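Local coordinates for sugar ABC transporter (Sugar-binding protein) (PDB 4YO7) that binds myo-inositol and probably serves as the solute-binding component of a sugar ABC transporter, at residues 208-213 against 237-242. Sequence-based numbering, arbitrary orientation.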
loop_
_atom_site.group_PDB
_atom_site.type_symbol
_atom_site.label_atom_id
_atom_site.label_comp_id
_atom_site.label_asym_id
_atom_site.label_seq_id
_atom_site.Cartn_x
_atom_site.Cartn_y
_atom_site.Cartn_z
ATOM N N ALA A 208 12.113 -5.435 5.639
ATOM C CA ALA A 208 12.174 -6.450 4.580
ATOM C C ALA A 208 11.535 -5.909 3.293
ATOM O O ALA A 208 11.138 -6.661 2.405
ATOM C CB ALA A 208 11.538 -7.773 5.031
ATOM N N LYS A 209 11.528 -4.584 3.168
ATOM C CA LYS A 209 11.396 -3.920 1.875
ATOM C C LYS A 209 10.130 -4.308 1.101
ATOM O O LYS A 209 10.140 -4.338 -0.121
ATOM C CB LYS A 209 12.634 -4.209 1.023
ATOM C CG LYS A 209 13.943 -3.829 1.716
ATOM C CD LYS A 209 15.164 -4.217 0.886
ATOM C CE LYS A 209 16.455 -3.866 1.606
ATOM N NZ LYS A 209 16.938 -2.513 1.278
ATOM N N PHE A 210 9.046 -4.552 1.832
ATOM C CA PHE A 210 7.746 -4.978 1.290
ATOM C C PHE A 210 7.825 -6.255 0.465
ATOM O O PHE A 210 6.878 -6.564 -0.290
ATOM C CB PHE A 210 7.105 -3.869 0.453
ATOM C CG PHE A 210 6.452 -2.762 1.252
ATOM C CD1 PHE A 210 5.710 -3.021 2.406
ATOM C CD2 PHE A 210 6.544 -1.460 0.812
ATOM C CE1 PHE A 210 5.080 -2.012 3.083
ATOM C CE2 PHE A 210 5.923 -0.448 1.502
ATOM C CZ PHE A 210 5.197 -0.729 2.651
ATOM N N ASP A 211 8.906 -7.027 0.644
ATOM C CA ASP A 211 9.229 -8.161 -0.225
ATOM C C ASP A 211 9.148 -9.525 0.489
ATOM O O ASP A 211 9.593 -9.670 1.634
ATOM C CB ASP A 211 10.635 -7.947 -0.809
ATOM C CG ASP A 211 11.022 -9.012 -1.794
ATOM O OD1 ASP A 211 10.561 -8.928 -2.944
ATOM O OD2 ASP A 211 11.779 -9.925 -1.421
ATOM N N ARG A 212 8.537 -10.507 -0.164
ATOM C CA ARG A 212 8.394 -11.852 0.414
ATOM C C ARG A 212 9.719 -12.544 0.679
ATOM O O ARG A 212 9.935 -13.087 1.758
ATOM C CB ARG A 212 7.547 -12.741 -0.498
ATOM C CG ARG A 212 7.074 -14.030 0.155
ATOM C CD ARG A 212 6.291 -14.894 -0.817
ATOM N NE ARG A 212 5.090 -14.228 -1.291
ATOM C CZ ARG A 212 4.051 -14.852 -1.821
ATOM N NH1 ARG A 212 4.072 -16.171 -1.944
ATOM N NH2 ARG A 212 2.988 -14.157 -2.219
ATOM N N SER A 213 10.615 -12.544 -0.299
ATOM C CA SER A 213 11.868 -13.261 -0.110
ATOM C C SER A 213 12.714 -12.568 0.971
ATOM O O SER A 213 13.385 -13.235 1.766
ATOM C CB SER A 213 12.634 -13.375 -1.446
ATOM O OG SER A 213 12.903 -12.086 -1.961
ATOM N N ASP A 237 1.470 -7.769 3.586
ATOM C CA ASP A 237 1.246 -9.205 3.519
ATOM C C ASP A 237 2.411 -9.965 2.912
ATOM O O ASP A 237 2.712 -11.078 3.362
ATOM C CB ASP A 237 -0.027 -9.521 2.703
ATOM C CG ASP A 237 -1.311 -9.232 3.459
ATOM O OD1 ASP A 237 -1.304 -9.250 4.717
ATOM O OD2 ASP A 237 -2.357 -9.023 2.793
ATOM N N GLU A 238 3.076 -9.396 1.908
ATOM C CA GLU A 238 4.184 -10.117 1.288
ATOM C C GLU A 238 5.258 -10.460 2.319
ATOM O O GLU A 238 5.749 -11.586 2.353
ATOM C CB GLU A 238 4.792 -9.321 0.136
ATOM C CG GLU A 238 3.971 -9.386 -1.127
ATOM C CD GLU A 238 3.832 -10.831 -1.664
ATOM O OE1 GLU A 238 4.850 -11.400 -2.093
ATOM O OE2 GLU A 238 2.713 -11.399 -1.645
HETATM N N MSE A 239 5.620 -9.506 3.173
HETATM C CA MSE A 239 6.641 -9.802 4.184
HETATM C C MSE A 239 6.165 -10.851 5.179
HETATM O O MSE A 239 6.938 -11.749 5.554
HETATM C CB MSE A 239 7.078 -8.531 4.910
HETATM C CG MSE A 239 7.868 -7.629 3.985
HETATM SE SE MSE A 239 8.490 -6.020 4.881
HETATM C CE MSE A 239 6.811 -5.265 5.493
ATOM N N ALA A 240 4.896 -10.759 5.578
ATOM C CA ALA A 240 4.313 -11.726 6.507
ATOM C C ALA A 240 4.351 -13.119 5.915
ATOM O O ALA A 240 4.660 -14.077 6.611
ATOM C CB ALA A 240 2.890 -11.332 6.869
ATOM N N LEU A 241 4.080 -13.224 4.618
ATOM C CA LEU A 241 4.097 -14.522 3.939
ATOM C C LEU A 241 5.512 -15.095 3.891
ATOM O O LEU A 241 5.721 -16.310 4.017
ATOM C CB LEU A 241 3.521 -14.385 2.528
ATOM C CG LEU A 241 2.013 -14.102 2.487
ATOM C CD1 LEU A 241 1.541 -13.839 1.055
ATOM C CD2 LEU A 241 1.160 -15.218 3.104
ATOM N N GLY A 242 6.500 -14.220 3.727
ATOM C CA GLY A 242 7.886 -14.640 3.818
ATOM C C GLY A 242 8.254 -15.134 5.208
ATOM O O GLY A 242 8.936 -16.140 5.363
HETATM O O HOH W 1 7.097 -10.070 -2.705
#
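A salt bridge between Arg212 and Glu238 joins the first turns of helices 212-224 and 237-249. In this side-on grip, one nitrogen to each oxygen, Arg212 NH2 reaches Glu238 OE2 at 2.8 Å, nearly straight (168°) and on the syn lone pair, whereas Arg212 NE meets Glu238 OE1 at 2.9 Å from above the carboxylate plane; the two groups are turned 38° apart. Arg212 is placed for this by CG anti to its own N (chi1 -166°), which runs the chain past the carbonyl of Glu238 before it bends. Leu241 CD1 lies over one guanidinium face. A water bridges Arg212 N and Glu238 OE1. With an alanine in place of Arg212, Glu238 would probably lose its charge partner and be held less firmly against rotation. The two helices follow strands 200-207 and 231-234 of the four-stranded parallel sheet in one lobe of this periplasmic binding protein. They approach closely where Arg212 CA and Gly242 CA are 4.4 Å apart: reciprocal CA-H...O contacts, both 3.3 Å, run from Gly242 CA to Arg212 O and from Arg212 CA to Glu238 O, and a CB on Gly242 would collide with Arg212 O. Selenomethionine Met239 packs on the type I' turn Ala208-Asp211, SE 3.5 Å from Ala208 CB and CE 4.0 Å from Phe210 CD1. The Phe210 side chain is about 4 Å from the bound myo-inositol, and the backbone Phe210 O accepts a hydrogen bond from ND2 of the pocket residue Asn236.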